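Local atomic coordinates of biofilm-surface layer protein A (Bacillus subtilis, PDB entry 4BHU), a protein that self-assembles into a mechanically stable layer on the surface of biofilms, making them water-repellent and supporting complex colony architecture. Residues Trp20-Ile25 and Asn93-Ala98; Gly100-Arg105 and Ile123-Arg128. The protein carries 1 engineered substitution. All coordinates share one frame; numbering follows the deposited sequence.

In the fold
Interactions 1 and 2 lie on the same side of the chain's centre in an immunoglobulin-like beta sandwich, their own centres about 11 Å apart, and each belongs to a different sheet. Interaction 1 pairs strand 90-95, outermost of its three-stranded sheet within the chain, with strand 22-30. The chain then runs through P97 and A98 into strand 100-109, where interaction 2 begins. This short connection brings the two into direct contact: P97 CG packs 3.3 Å from Y102 CZ, and the hydroxyl of Y102 is hydrogen-bonded to A98 O. At the chain's end, R128 reaches back to W20 and S21, with its NH2 hydrogen-bonded to E19 O.

Interaction 1: residues Trp20-Ile25 and Asn93-Ala98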
loop_
_atom_site.group_PDB
_atom_site.type_symbol
_atom_site.label_atom_id
_atom_site.label_comp_id
_atom_site.label_asym_id
_atom_site.label_seq_id
_atom_site.Cartn_x
_atom_site.Cartn_y
_atom_site.Cartn_z
ATOM N N TRP I 20 30.173 24.357 -45.120
ATOM C CA TRP I 20 30.855 25.436 -44.402
ATOM C C TRP I 20 29.939 26.587 -44.004
ATOM O O TRP I 20 30.396 27.552 -43.392
ATOM C CB TRP I 20 32.093 25.962 -45.171
ATOM C CG TRP I 20 33.008 24.890 -45.656
ATOM C CD1 TRP I 20 33.391 24.660 -46.947
ATOM C CD2 TRP I 20 33.647 23.876 -44.864
ATOM N NE1 TRP I 20 34.236 23.577 -47.007
ATOM C CE2 TRP I 20 34.409 23.077 -45.743
ATOM C CE3 TRP I 20 33.651 23.571 -43.498
ATOM C CZ2 TRP I 20 35.158 21.987 -45.304
ATOM C CZ3 TRP I 20 34.414 22.492 -43.058
ATOM C CH2 TRP I 20 35.152 21.712 -43.958
ATOM N N SER I 21 28.647 26.484 -44.315
ATOM C CA SER I 21 27.687 27.490 -43.856
ATOM C C SER I 21 27.083 27.143 -42.493
ATOM O O SER I 21 27.003 25.969 -42.125
ATOM C CB SER I 21 26.564 27.675 -44.879
ATOM O OG SER I 21 26.160 26.441 -45.450
ATOM N N PHE I 22 26.669 28.171 -41.751
ATOM C CA PHE I 22 25.935 27.973 -40.500
ATOM C C PHE I 22 24.496 27.527 -40.770
ATOM O O PHE I 22 23.811 28.078 -41.641
ATOM C CB PHE I 22 25.900 29.250 -39.670
ATOM C CG PHE I 22 27.250 29.822 -39.379
ATOM C CD1 PHE I 22 27.827 30.744 -40.242
ATOM C CD2 PHE I 22 27.944 29.453 -38.234
ATOM C CE1 PHE I 22 29.073 31.282 -39.975
ATOM C CE2 PHE I 22 29.194 29.988 -37.964
ATOM C CZ PHE I 22 29.756 30.903 -38.836
ATOM N N SER I 23 24.035 26.531 -40.020
ATOM C CA SER I 23 22.685 26.006 -40.199
ATOM C C SER I 23 22.266 25.223 -38.951
ATOM O O SER I 23 22.928 25.305 -37.914
ATOM C CB SER I 23 22.626 25.121 -41.449
ATOM O OG SER I 23 21.284 24.824 -41.822
ATOM N N ASP I 24 21.156 24.494 -39.053
ATOM C CA ASP I 24 20.648 23.685 -37.951
ATOM C C ASP I 24 20.296 22.314 -38.476
ATOM O O ASP I 24 19.870 22.169 -39.636
ATOM C CB ASP I 24 19.379 24.282 -37.329
ATOM C CG ASP I 24 19.523 25.746 -36.961
ATOM O OD1 ASP I 24 20.378 26.094 -36.119
ATOM O OD2 ASP I 24 18.736 26.549 -37.495
ATOM N N ILE I 25 20.469 21.307 -37.618
ATOM C CA ILE I 25 20.122 19.946 -37.963
ATOM C C ILE I 25 19.159 19.388 -36.907
ATOM O O ILE I 25 19.253 19.721 -35.714
ATOM C CB ILE I 25 21.376 19.040 -38.086
ATOM C CG1 ILE I 25 22.449 19.719 -38.946
ATOM C CG2 ILE I 25 21.014 17.671 -38.679
ATOM C CD1 ILE I 25 23.348 20.691 -38.160
ATOM N N ASN I 93 22.833 26.036 -34.688
ATOM C CA ASN I 93 23.881 26.994 -35.037
ATOM C C ASN I 93 25.223 26.292 -35.271
ATOM O O ASN I 93 26.203 26.593 -34.608
ATOM C CB ASN I 93 24.011 28.026 -33.906
ATOM C CG ASN I 93 24.904 29.211 -34.275
ATOM O OD1 ASN I 93 25.095 29.525 -35.454
ATOM N ND2 ASN I 93 25.449 29.879 -33.257
ATOM N N LYS I 94 25.244 25.347 -36.207
ATOM C CA LYS I 94 26.436 24.557 -36.504
ATOM C C LYS I 94 27.085 24.975 -37.827
ATOM O O LYS I 94 26.407 25.455 -38.730
ATOM C CB LYS I 94 26.067 23.074 -36.624
ATOM C CG LYS I 94 25.421 22.470 -35.388
ATOM C CD LYS I 94 26.356 22.497 -34.201
ATOM C CE LYS I 94 25.655 22.038 -32.939
ATOM N NZ LYS I 94 26.581 22.058 -31.779
ATOM N N THR I 95 28.394 24.744 -37.945
ATOM C CA THR I 95 29.088 24.851 -39.224
ATOM C C THR I 95 29.001 23.544 -40.005
ATOM O O THR I 95 29.548 22.526 -39.591
ATOM C CB THR I 95 30.580 25.191 -39.017
ATOM O OG1 THR I 95 30.703 26.499 -38.439
ATOM C CG2 THR I 95 31.330 25.130 -40.353
ATOM N N LEU I 96 28.309 23.547 -41.135
ATOM C CA LEU I 96 28.223 22.331 -41.923
ATOM C C LEU I 96 29.607 21.951 -42.458
ATOM O O LEU I 96 30.334 22.805 -42.942
ATOM C CB LEU I 96 27.237 22.492 -43.077
ATOM C CG LEU I 96 25.755 22.670 -42.714
ATOM C CD1 LEU I 96 24.914 22.704 -43.983
ATOM C CD2 LEU I 96 25.276 21.556 -41.784
ATOM N N PRO I 97 29.958 20.660 -42.404
ATOM C CA PRO I 97 31.272 20.189 -42.862
ATOM C C PRO I 97 31.390 20.094 -44.391
ATOM O O PRO I 97 30.443 20.411 -45.121
ATOM C CB PRO I 97 31.339 18.779 -42.274
ATOM C CG PRO I 97 29.915 18.328 -42.323
ATOM C CD PRO I 97 29.114 19.542 -41.945
ATOM N N ALA I 98 32.540 19.616 -44.865
ATOM C CA ALA I 98 32.763 19.443 -46.303
ATOM C C ALA I 98 31.592 18.726 -46.985
ATOM O O ALA I 98 30.890 17.929 -46.373
ATOM C CB ALA I 98 34.065 18.687 -46.554
#
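OD1 of D24 takes the backbone N-H of N93 at 2.8 Å, where the chain turns a corner, in a nearly straight bond of 174° that arrives almost in line with the carboxylate C-O. Directly beside it lies a G1 beta bulge, in which N93 and K94 both face S23 across the antiparallel strands 22-30 and 90-95. N93 has the left-handed backbone angles of the first bulge position. S23 and K94 form the hydrogen-bonded pair, S23 N to K94 O and K94 N to S23 O, each 2.9 Å long. K94 O also receives a CA-H...O contact from F22 CA, so two groups of the opposite strand converge on that carbonyl.

F22 and T95 are the adjoining non-hydrogen-bonded pair and share a face of the sheet, where the ring atom CE2 of F22 comes within 3.8 Å of T95 OG1. The amide of N93 runs alongside the same ring, pointing the same way, with the two planes turned 36° apart. On the other face I25 CD1 lies against the first methylenes of K94, the two side chains crossing at about a right angle. Bent at chi2 (-63°), K94 then leads away to a salt bridge between its NZ and D54. The hydroxyls of S21 and S23 likewise turn out of the contact, both to S16.

Past the strands, L96 N donates to S21 O. W20 N reaches L96 O at 2.7 Å, but through a bent bond, the donor standing above the carbonyl plane. With CG of W20 set beside its backbone N, the indole folds back along 96-98: A98 N sits 3.4 Å above one ring face, toward its rim, while A98 CB touches W20 CZ2 at 3.7 Å.

Interaction 2: residues Gly100-Arg105 and Ile123-Arg128; sequences GTYTFR and IDVAKR
The two strands of a beta hairpin, 100-109 and 119-125, pair here in regular antiparallel register, their directions 146° apart, at the end of the hairpin far from its turn. G100 and V125 make one hydrogen-bonded pair, with V125 N to G100 O at 3.0 Å and the return bond, G100 N to V125 O, longer at 3.2 Å. Y102 and I123 make the next such pair, tied by Y102 N to I123 O at 3.0 Å and I123 N to Y102 O at 2.9 Å. Between them the non-hydrogen-bonded pair T101 and D124 send their side chains out next to each other on the opposite face from Y102, I123 and V125.

The apolar contacts lie on this latter face. V125 CG2 approaches the Y102 ring at CD1, 3.9 Å away, the two side chains slanting across each other. I123 holds CG1 between its backbone N and carbonyl carbon (chi1 56°), which carries CD1 on toward F104; there CD1 and CG1 meet the ring at its edge, with F104 CE1 3.7 Å from I123 CD1.

F48 lies against both aromatic rings, meeting Y102 edge-to-face. I123 and F104 reach across to A10 of strand 7-12, which belongs to the other sheet of the sandwich. Within its own sheet, strand 119-125 is outermost in the chain, and strand 100-109 has strand 39-43 on its other flank.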
loop_
_atom_site.group_PDB
_atom_site.type_symbol
_atom_site.label_atom_id
_atom_site.label_comp_id
_atom_site.label_asym_id
_atom_site.label_seq_id
_atom_site.Cartn_x
_atom_site.Cartn_y
_atom_site.Cartn_z
ATOM N N GLY I 100 29.254 16.250 -48.985
ATOM C CA GLY I 100 29.163 14.804 -48.970
ATOM C C GLY I 100 27.882 14.348 -48.272
ATOM O O GLY I 100 27.092 15.162 -47.794
ATOM N N THR I 101 27.669 13.042 -48.228
ATOM C CA THR I 101 26.551 12.498 -47.473
ATOM C C THR I 101 27.058 12.106 -46.086
ATOM O O THR I 101 28.133 11.503 -45.955
ATOM C CB THR I 101 25.936 11.282 -48.171
ATOM O OG1 THR I 101 26.910 10.231 -48.244
ATOM C CG2 THR I 101 25.494 11.652 -49.563
ATOM N N TYR I 102 26.278 12.462 -45.063
ATOM C CA TYR I 102 26.618 12.187 -43.669
ATOM C C TYR I 102 25.500 11.393 -42.997
ATOM O O TYR I 102 24.326 11.800 -43.042
ATOM C CB TYR I 102 26.827 13.499 -42.923
ATOM C CG TYR I 102 28.067 14.237 -43.363
ATOM C CD1 TYR I 102 28.067 15.009 -44.519
ATOM C CD2 TYR I 102 29.250 14.153 -42.622
ATOM C CE1 TYR I 102 29.203 15.691 -44.922
ATOM C CE2 TYR I 102 30.382 14.834 -43.006
ATOM C CZ TYR I 102 30.361 15.594 -44.161
ATOM O OH TYR I 102 31.503 16.270 -44.542
ATOM N N THR I 103 25.878 10.276 -42.382
ATOM C CA THR I 103 24.926 9.354 -41.782
ATOM C C THR I 103 24.925 9.423 -40.254
ATOM O O THR I 103 25.975 9.345 -39.603
ATOM C CB THR I 103 25.214 7.898 -42.201
ATOM O OG1 THR I 103 25.237 7.796 -43.632
ATOM C CG2 THR I 103 24.145 6.953 -41.632
ATOM N N PHE I 104 23.723 9.566 -39.708
ATOM C CA PHE I 104 23.490 9.610 -38.276
ATOM C C PHE I 104 22.825 8.310 -37.849
ATOM O O PHE I 104 22.054 7.716 -38.608
ATOM C CB PHE I 104 22.567 10.774 -37.922
ATOM C CG PHE I 104 23.133 12.118 -38.255
ATOM C CD1 PHE I 104 23.082 12.601 -39.549
ATOM C CD2 PHE I 104 23.736 12.895 -37.280
ATOM C CE1 PHE I 104 23.604 13.840 -39.858
ATOM C CE2 PHE I 104 24.264 14.141 -37.584
ATOM C CZ PHE I 104 24.198 14.610 -38.878
ATOM N N ARG I 105 23.128 7.891 -36.625
ATOM C CA ARG I 105 22.629 6.642 -36.066
ATOM C C ARG I 105 21.996 6.934 -34.710
ATOM O O ARG I 105 22.358 7.885 -34.014
ATOM C CB ARG I 105 23.761 5.617 -35.922
ATOM C CG ARG I 105 24.381 5.229 -37.257
ATOM C CD ARG I 105 25.701 4.472 -37.130
ATOM N NE ARG I 105 26.215 4.088 -38.447
ATOM C CZ ARG I 105 26.897 4.898 -39.257
ATOM N NH1 ARG I 105 27.162 6.148 -38.900
ATOM N NH2 ARG I 105 27.315 4.462 -40.436
ATOM N N ILE I 123 21.980 12.989 -44.339
ATOM C CA ILE I 123 21.777 14.297 -44.964
ATOM C C ILE I 123 22.830 14.564 -46.063
ATOM O O ILE I 123 23.948 14.039 -46.017
ATOM C CB ILE I 123 21.839 15.469 -43.955
ATOM C CG1 ILE I 123 23.162 15.449 -43.198
ATOM C CG2 ILE I 123 20.652 15.435 -43.000
ATOM C CD1 ILE I 123 23.351 16.633 -42.269
ATOM N N ASP I 124 22.450 15.377 -47.045
ATOM C CA ASP I 124 23.357 15.801 -48.108
ATOM C C ASP I 124 23.836 17.220 -47.813
ATOM O O ASP I 124 23.028 18.146 -47.729
ATOM C CB ASP I 124 22.630 15.797 -49.460
ATOM C CG ASP I 124 22.275 14.403 -49.943
ATOM O OD1 ASP I 124 23.047 13.459 -49.698
ATOM O OD2 ASP I 124 21.208 14.252 -50.577
ATOM N N VAL I 125 25.143 17.401 -47.636
ATOM C CA VAL I 125 25.699 18.749 -47.510
ATOM C C VAL I 125 26.194 19.199 -48.891
ATOM O O VAL I 125 27.012 18.524 -49.514
ATOM C CB VAL I 125 26.852 18.805 -46.501
ATOM C CG1 VAL I 125 27.494 20.198 -46.502
ATOM C CG2 VAL I 125 26.344 18.459 -45.100
ATOM N N ALA I 126 25.695 20.333 -49.375
ATOM C CA ALA I 126 25.938 20.710 -50.767
ATOM C C ALA I 126 27.292 21.394 -50.985
ATOM O O ALA I 126 27.700 22.236 -50.189
ATOM C CB ALA I 126 24.814 21.600 -51.268
ATOM N N LYS I 127 27.964 21.014 -52.079
ATOM C CA LYS I 127 29.125 21.739 -52.608
ATOM C C LYS I 127 28.797 23.199 -52.879
ATOM O O LYS I 127 27.789 23.506 -53.518
ATOM C CB LYS I 127 29.597 21.120 -53.933
ATOM C CG LYS I 127 30.812 20.211 -53.826
ATOM C CD LYS I 127 31.664 20.252 -55.099
ATOM C CE LYS I 127 30.921 19.727 -56.332
ATOM N NZ LYS I 127 31.709 19.964 -57.590
ATOM N N ARG I 128 29.657 24.095 -52.407
ATOM C CA ARG I 128 29.519 25.515 -52.701
ATOM C C ARG I 128 30.250 25.863 -54.001
ATOM O O ARG I 128 29.620 26.101 -55.032
ATOM C CB ARG I 128 30.079 26.356 -51.557
ATOM C CG ARG I 128 29.988 27.850 -51.807
ATOM C CD ARG I 128 30.497 28.657 -50.631
ATOM N NE ARG I 128 30.271 27.999 -49.345
ATOM C CZ ARG I 128 29.747 28.586 -48.269
ATOM N NH1 ARG I 128 29.366 29.861 -48.292
ATOM N NH2 ARG I 128 29.596 27.891 -47.152
#